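Local coordinates for paenibacillus xanthan lyase (Paenibacillus, PDB 6F2P), which cleaves terminal mannose from the side chains of xanthan by beta-elimination, at residues V191-Y204 and S248-W262. Residues are numbered along the deposited sequence; the frame is centred on the assembly and turned at random. Where two conformers were deposited one is given.
Sequences VAAGRDGISALLPY and SWQVTDPNKNNVYRW
V191 lies over one face of the W249 indole, its CB 4.2 Å from the centroid of the five-membered ring in a CH-pi contact. S248 CB covers the opposite face. From there the segment 248-262 runs alongside 191-204, in the same direction, then turns at D253 and leads into a helix. R195 lies along the backbone of W249 and Q250, with CD 3.2 Å from W249 O. The chain bends at chi3 (58°), and the guanidinium turns back to grip D196 side-on through NE and NH2 in a salt bridge. NH1 donates to a water that also donates to S248 O and lies close to Q250 O. With an alanine here in place of R195, D196 would probably lose its charged mate, that water one of its partners, and a gap would open beside the W249-Q250 backbone.

The main bump is L202. CB meets N255 CB at 3.6 Å. CD2 meets V259 CG2 at 3.7 Å, and CD1 lies near K256 N and D253 OD2, so the leucine fills the hollow where the turn runs into the helix. D253 OD1 accepts from N255 N, a capping bond ahead of that helix, while OD2 lies 3.0 Å from S199 OG. Y204 packs beside N258, with CE2 3.5 Å from CG of the amide, and its OH rests on R261 CB. Its ring and W262 are steeply inclined, with planes 81° apart. F211 stacks on W262.

N258 ND2 makes a straight but weak bond, 3.3 Å, to L202 O. A water joins the same oxygen to W262 NE1. Within the N-terminal alpha-helical domain, helix 188-197 thus packs on the incoming 248-251 loop, and the irregular chain after it packs on the D253-N255 turn and the following helix. Apolar packing at V191 and L202 gives the fit, and the polar links across it are few, partly weak or water-mediated.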
loop_
_atom_site.group_PDB
_atom_site.type_symbol
_atom_site.label_atom_id
_atom_site.label_comp_id
_atom_site.label_asym_id
_atom_site.label_seq_id
_atom_site.Cartn_x
_atom_site.Cartn_y
_atom_site.Cartn_z
ATOM N N VAL A 191 26.588 -28.008 9.846
ATOM C CA VAL A 191 25.263 -28.102 9.233
ATOM C C VAL A 191 24.226 -27.319 10.041
ATOM O O VAL A 191 23.346 -26.649 9.485
ATOM C CB VAL A 191 24.776 -29.552 9.120
ATOM C CG1 VAL A 191 23.463 -29.608 8.359
ATOM C CG2 VAL A 191 25.820 -30.412 8.432
ATOM N N ALA A 192 24.329 -27.403 11.359
ATOM C CA ALA A 192 23.366 -26.726 12.208
ATOM C C ALA A 192 23.501 -25.220 12.030
ATOM O O ALA A 192 22.499 -24.492 12.019
ATOM C CB ALA A 192 23.552 -27.129 13.662
ATOM N N ALA A 193 24.739 -24.755 11.868
ATOM C CA ALA A 193 24.976 -23.331 11.658
ATOM C C ALA A 193 24.360 -22.936 10.328
ATOM O O ALA A 193 23.828 -21.835 10.178
ATOM C CB ALA A 193 26.466 -23.002 11.693
ATOM N N GLY A 194 24.416 -23.851 9.366
ATOM C CA GLY A 194 23.806 -23.608 8.073
ATOM C C GLY A 194 22.307 -23.457 8.208
ATOM O O GLY A 194 21.727 -22.485 7.728
ATOM N N ARG A 195 21.683 -24.431 8.868
ATOM C CA ARG A 195 20.250 -24.410 9.126
ATOM C C ARG A 195 19.831 -23.119 9.818
ATOM O O ARG A 195 18.826 -22.512 9.453
ATOM C CB ARG A 195 19.851 -25.612 9.985
ATOM C CG ARG A 195 18.402 -25.593 10.470
ATOM C CD ARG A 195 18.245 -26.320 11.808
ATOM N NE ARG A 195 19.100 -25.745 12.846
ATOM C CZ ARG A 195 19.598 -26.430 13.872
ATOM N NH1 ARG A 195 19.321 -27.721 14.012
ATOM N NH2 ARG A 195 20.379 -25.822 14.760
ATOM N N ASP A 196 20.608 -22.689 10.804
ATOM C CA ASP A 196 20.222 -21.536 11.607
ATOM C C ASP A 196 20.346 -20.224 10.840
ATOM O O ASP A 196 19.696 -19.231 11.185
ATOM C CB ASP A 196 21.037 -21.463 12.904
ATOM C CG ASP A 196 20.739 -22.617 13.858
ATOM O OD1 ASP A 196 19.614 -23.161 13.824
ATOM O OD2 ASP A 196 21.642 -22.982 14.642
ATOM N N GLY A 197 21.169 -20.217 9.799
ATOM C CA GLY A 197 21.455 -18.990 9.081
ATOM C C GLY A 197 20.247 -18.369 8.403
ATOM O O GLY A 197 20.174 -17.143 8.261
ATOM N N ILE A 198 19.288 -19.192 7.988
ATOM C CA ILE A 198 18.133 -18.662 7.269
ATOM C C ILE A 198 16.999 -18.096 8.147
ATOM O O ILE A 198 16.101 -17.423 7.633
ATOM C CB ILE A 198 17.532 -19.696 6.303
ATOM C CG1 ILE A 198 16.910 -20.856 7.076
ATOM C CG2 ILE A 198 18.582 -20.175 5.310
ATOM C CD1 ILE A 198 16.011 -21.726 6.219
ATOM N N SER A 199 17.027 -18.362 9.454
ATOM C CA SER A 199 15.933 -17.915 10.327
ATOM C C SER A 199 15.683 -16.410 10.232
ATOM O O SER A 199 14.542 -15.969 10.095
ATOM C CB SER A 199 16.162 -18.332 11.783
ATOM O OG SER A 199 16.102 -19.743 11.923
ATOM N N ALA A 200 16.753 -15.626 10.260
ATOM C CA ALA A 200 16.625 -14.177 10.175
ATOM C C ALA A 200 15.957 -13.702 8.883
ATOM O O ALA A 200 15.531 -12.559 8.807
ATOM C CB ALA A 200 17.979 -13.513 10.351
ATOM N N LEU A 201 15.860 -14.576 7.881
ATOM C CA LEU A 201 15.226 -14.237 6.600
ATOM C C LEU A 201 13.732 -14.538 6.574
ATOM O O LEU A 201 13.031 -14.172 5.631
ATOM C CB LEU A 201 15.866 -15.039 5.462
ATOM C CG LEU A 201 17.339 -14.842 5.144
ATOM C CD1 LEU A 201 17.754 -15.840 4.084
ATOM C CD2 LEU A 201 17.594 -13.425 4.681
ATOM N N LEU A 202 13.258 -15.245 7.589
ATOM C CA LEU A 202 11.879 -15.728 7.608
ATOM C C LEU A 202 10.759 -14.756 8.048
ATOM O O LEU A 202 9.673 -14.797 7.479
ATOM C CB LEU A 202 11.792 -17.028 8.414
ATOM C CG LEU A 202 12.655 -18.201 7.929
ATOM C CD1 LEU A 202 12.442 -19.411 8.814
ATOM C CD2 LEU A 202 12.363 -18.551 6.480
ATOM N N PRO A 203 10.996 -13.898 9.062
ATOM C CA PRO A 203 9.868 -13.096 9.553
ATOM C C PRO A 203 9.324 -12.116 8.524
ATOM O O PRO A 203 10.037 -11.749 7.590
ATOM C CB PRO A 203 10.482 -12.307 10.708
ATOM C CG PRO A 203 11.651 -13.112 11.143
ATOM C CD PRO A 203 12.201 -13.680 9.883
ATOM N N TYR A 204 8.065 -11.713 8.691
ATOM C CA TYR A 204 7.488 -10.650 7.877
ATOM C C TYR A 204 8.058 -9.305 8.317
ATOM O O TYR A 204 8.611 -9.185 9.412
ATOM C CB TYR A 204 5.968 -10.641 7.995
ATOM C CG TYR A 204 5.293 -11.811 7.312
ATOM C CD1 TYR A 204 5.249 -11.892 5.926
ATOM C CD2 TYR A 204 4.706 -12.834 8.047
ATOM C CE1 TYR A 204 4.646 -12.950 5.289
ATOM C CE2 TYR A 204 4.096 -13.896 7.416
ATOM C CZ TYR A 204 4.072 -13.946 6.032
ATOM O OH TYR A 204 3.469 -14.992 5.373
ATOM N N SER A 248 18.186 -34.568 11.426
ATOM C CA SER A 248 18.511 -33.967 12.711
ATOM C C SER A 248 18.627 -32.451 12.607
ATOM O O SER A 248 18.431 -31.744 13.585
ATOM C CB SER A 248 19.823 -34.547 13.236
ATOM O OG SER A 248 19.829 -35.963 13.156
ATOM N N TRP A 249 18.944 -31.952 11.417
ATOM C CA TRP A 249 19.163 -30.520 11.231
ATOM C C TRP A 249 18.045 -29.886 10.418
ATOM O O TRP A 249 18.212 -28.808 9.851
ATOM C CB TRP A 249 20.537 -30.261 10.593
ATOM C CG TRP A 249 21.614 -31.024 11.312
ATOM C CD1 TRP A 249 22.207 -30.694 12.505
ATOM C CD2 TRP A 249 22.186 -32.274 10.915
ATOM N NE1 TRP A 249 23.123 -31.659 12.860
ATOM C CE2 TRP A 249 23.126 -32.639 11.903
ATOM C CE3 TRP A 249 21.998 -33.117 9.814
ATOM C CZ2 TRP A 249 23.876 -33.809 11.821
ATOM C CZ3 TRP A 249 22.742 -34.282 9.735
ATOM C CH2 TRP A 249 23.669 -34.617 10.732
ATOM N N GLN A 250 16.896 -30.547 10.378
ATOM C CA GLN A 250 15.753 -30.009 9.661
ATOM C C GLN A 250 15.335 -28.668 10.237
ATOM O O GLN A 250 15.657 -28.335 11.386
ATOM C CB GLN A 250 14.578 -30.962 9.722
ATOM C CG GLN A 250 13.788 -30.859 10.995
ATOM C CD GLN A 250 12.928 -32.076 11.210
ATOM O OE1 GLN A 250 13.154 -32.838 12.149
ATOM N NE2 GLN A 250 11.943 -32.278 10.333
ATOM N N VAL A 251 14.620 -27.895 9.428
ATOM C CA VAL A 251 14.245 -26.560 9.834
ATOM C C VAL A 251 13.068 -26.670 10.794
ATOM O O VAL A 251 12.040 -27.278 10.467
ATOM C CB VAL A 251 13.886 -25.688 8.619
ATOM C CG1 VAL A 251 13.565 -24.268 9.054
ATOM C CG2 VAL A 251 15.034 -25.681 7.634
ATOM N N THR A 252 13.223 -26.095 11.983
ATOM C CA THR A 252 12.195 -26.204 13.007
ATOM C C THR A 252 11.514 -24.873 13.302
ATOM O O THR A 252 10.437 -24.850 13.901
ATOM C CB THR A 252 12.760 -26.763 14.331
ATOM O OG1 THR A 252 13.798 -25.901 14.813
ATOM C CG2 THR A 252 13.313 -28.152 14.137
ATOM N N ASP A 253 12.160 -23.777 12.915
ATOM C CA ASP A 253 11.648 -22.427 13.148
ATOM C C ASP A 253 10.180 -22.348 12.700
ATOM O O ASP A 253 9.856 -22.696 11.573
ATOM C CB ASP A 253 12.513 -21.432 12.375
ATOM C CG ASP A 253 12.263 -19.985 12.766
ATOM O OD1 ASP A 253 11.138 -19.649 13.218
ATOM O OD2 ASP A 253 13.206 -19.174 12.602
ATOM N N PRO A 254 9.277 -21.934 13.599
ATOM C CA PRO A 254 7.856 -21.916 13.231
ATOM C C PRO A 254 7.584 -20.974 12.063
ATOM O O PRO A 254 6.627 -21.168 11.299
ATOM C CB PRO A 254 7.175 -21.392 14.498
ATOM C CG PRO A 254 8.123 -21.706 15.586
ATOM C CD PRO A 254 9.488 -21.557 15.008
ATOM N N ASN A 255 8.439 -19.967 11.923
ATOM C CA ASN A 255 8.348 -19.038 10.808
ATOM C C ASN A 255 8.507 -19.686 9.425
ATOM O O ASN A 255 8.196 -19.072 8.406
ATOM C CB ASN A 255 9.354 -17.906 10.979
ATOM C CG ASN A 255 8.954 -16.925 12.068
ATOM O OD1 ASN A 255 7.773 -16.765 12.385
ATOM N ND2 ASN A 255 9.939 -16.252 12.637
ATOM N N LYS A 256 8.973 -20.927 9.384
ATOM C CA LYS A 256 9.111 -21.631 8.121
ATOM C C LYS A 256 7.780 -21.735 7.384
ATOM O O LYS A 256 7.754 -21.839 6.153
ATOM C CB LYS A 256 9.729 -23.022 8.321
ATOM C CG LYS A 256 8.832 -24.029 9.024
ATOM C CD LYS A 256 9.520 -25.384 9.190
ATOM C CE LYS A 256 8.775 -26.281 10.188
ATOM N NZ LYS A 256 7.560 -26.917 9.601
ATOM N N ASN A 257 6.688 -21.692 8.136
ATOM C CA ASN A 257 5.369 -21.784 7.535
ATOM C C ASN A 257 5.027 -20.523 6.714
ATOM O O ASN A 257 4.158 -20.558 5.840
ATOM C CB ASN A 257 4.322 -22.124 8.605
ATOM C CG ASN A 257 4.666 -23.414 9.377
ATOM O OD1 ASN A 257 4.865 -24.485 8.786
ATOM N ND2 ASN A 257 4.752 -23.302 10.703
ATOM N N ASN A 258 5.748 -19.431 6.970
ATOM C CA ASN A 258 5.640 -18.212 6.171
ATOM C C ASN A 258 6.068 -18.449 4.727
ATOM O O ASN A 258 5.521 -17.844 3.789
ATOM C CB ASN A 258 6.490 -17.089 6.772
ATOM C CG ASN A 258 6.063 -16.724 8.181
ATOM O OD1 ASN A 258 5.008 -17.151 8.650
ATOM N ND2 ASN A 258 6.875 -15.914 8.857
ATOM N N VAL A 259 7.041 -19.339 4.551
ATOM C CA VAL A 259 7.545 -19.669 3.223
ATOM C C VAL A 259 6.441 -20.303 2.380
ATOM O O VAL A 259 6.372 -20.090 1.179
ATOM C CB VAL A 259 8.777 -20.600 3.292
ATOM C CG1 VAL A 259 9.272 -20.954 1.899
ATOM C CG2 VAL A 259 9.882 -19.946 4.101
ATOM N N TYR A 260 5.563 -21.072 3.012
ATOM C CA TYR A 260 4.446 -21.657 2.280
ATOM C C TYR A 260 3.419 -20.579 1.940
ATOM O O TYR A 260 2.884 -20.555 0.836
ATOM C CB TYR A 260 3.830 -22.827 3.048
ATOM C CG TYR A 260 4.848 -23.908 3.318
ATOM C CD1 TYR A 260 5.098 -24.900 2.384
ATOM C CD2 TYR A 260 5.599 -23.904 4.488
ATOM C CE1 TYR A 260 6.056 -25.868 2.614
ATOM C CE2 TYR A 260 6.558 -24.869 4.724
ATOM C CZ TYR A 260 6.778 -25.850 3.787
ATOM O OH TYR A 260 7.724 -26.819 4.021
ATOM N N ARG A 261 3.181 -19.670 2.880
ATOM C CA ARG A 261 2.274 -18.563 2.644
ATOM C C ARG A 261 2.750 -17.694 1.480
ATOM O O ARG A 261 1.917 -17.198 0.696
ATOM C CB ARG A 261 2.101 -17.699 3.904
ATOM C CG ARG A 261 1.557 -18.419 5.141
ATOM C CD ARG A 261 0.477 -19.445 4.817
ATOM N NE ARG A 261 -0.705 -18.861 4.182
ATOM C CZ ARG A 261 -1.768 -19.564 3.796
ATOM N NH1 ARG A 261 -1.802 -20.878 3.991
ATOM N NH2 ARG A 261 -2.795 -18.953 3.214
ATOM N N TRP A 262 4.073 -17.512 1.376
ATOM C CA TRP A 262 4.665 -16.670 0.323
ATOM C C TRP A 262 4.147 -17.055 -1.054
ATOM O O TRP A 262 3.885 -16.192 -1.891
ATOM C CB TRP A 262 6.194 -16.747 0.313
ATOM C CG TRP A 262 6.859 -16.142 1.521
ATOM C CD1 TRP A 262 6.289 -15.311 2.447
ATOM C CD2 TRP A 262 8.223 -16.332 1.937
ATOM N NE1 TRP A 262 7.217 -14.968 3.406
ATOM C CE2 TRP A 262 8.407 -15.583 3.117
ATOM C CE3 TRP A 262 9.300 -17.065 1.430
ATOM C CZ2 TRP A 262 9.629 -15.546 3.796
ATOM C CZ3 TRP A 262 10.514 -17.020 2.103
ATOM C CH2 TRP A 262 10.666 -16.269 3.271
HETATM O O HOH W 1 16.822 -29.122 13.479
HETATM O O HOH W 2 12.799 -16.602 12.691
HETATM O O HOH W 3 7.676 -13.954 6.071
HETATM O O HOH W 4 6.592 -13.529 11.231
#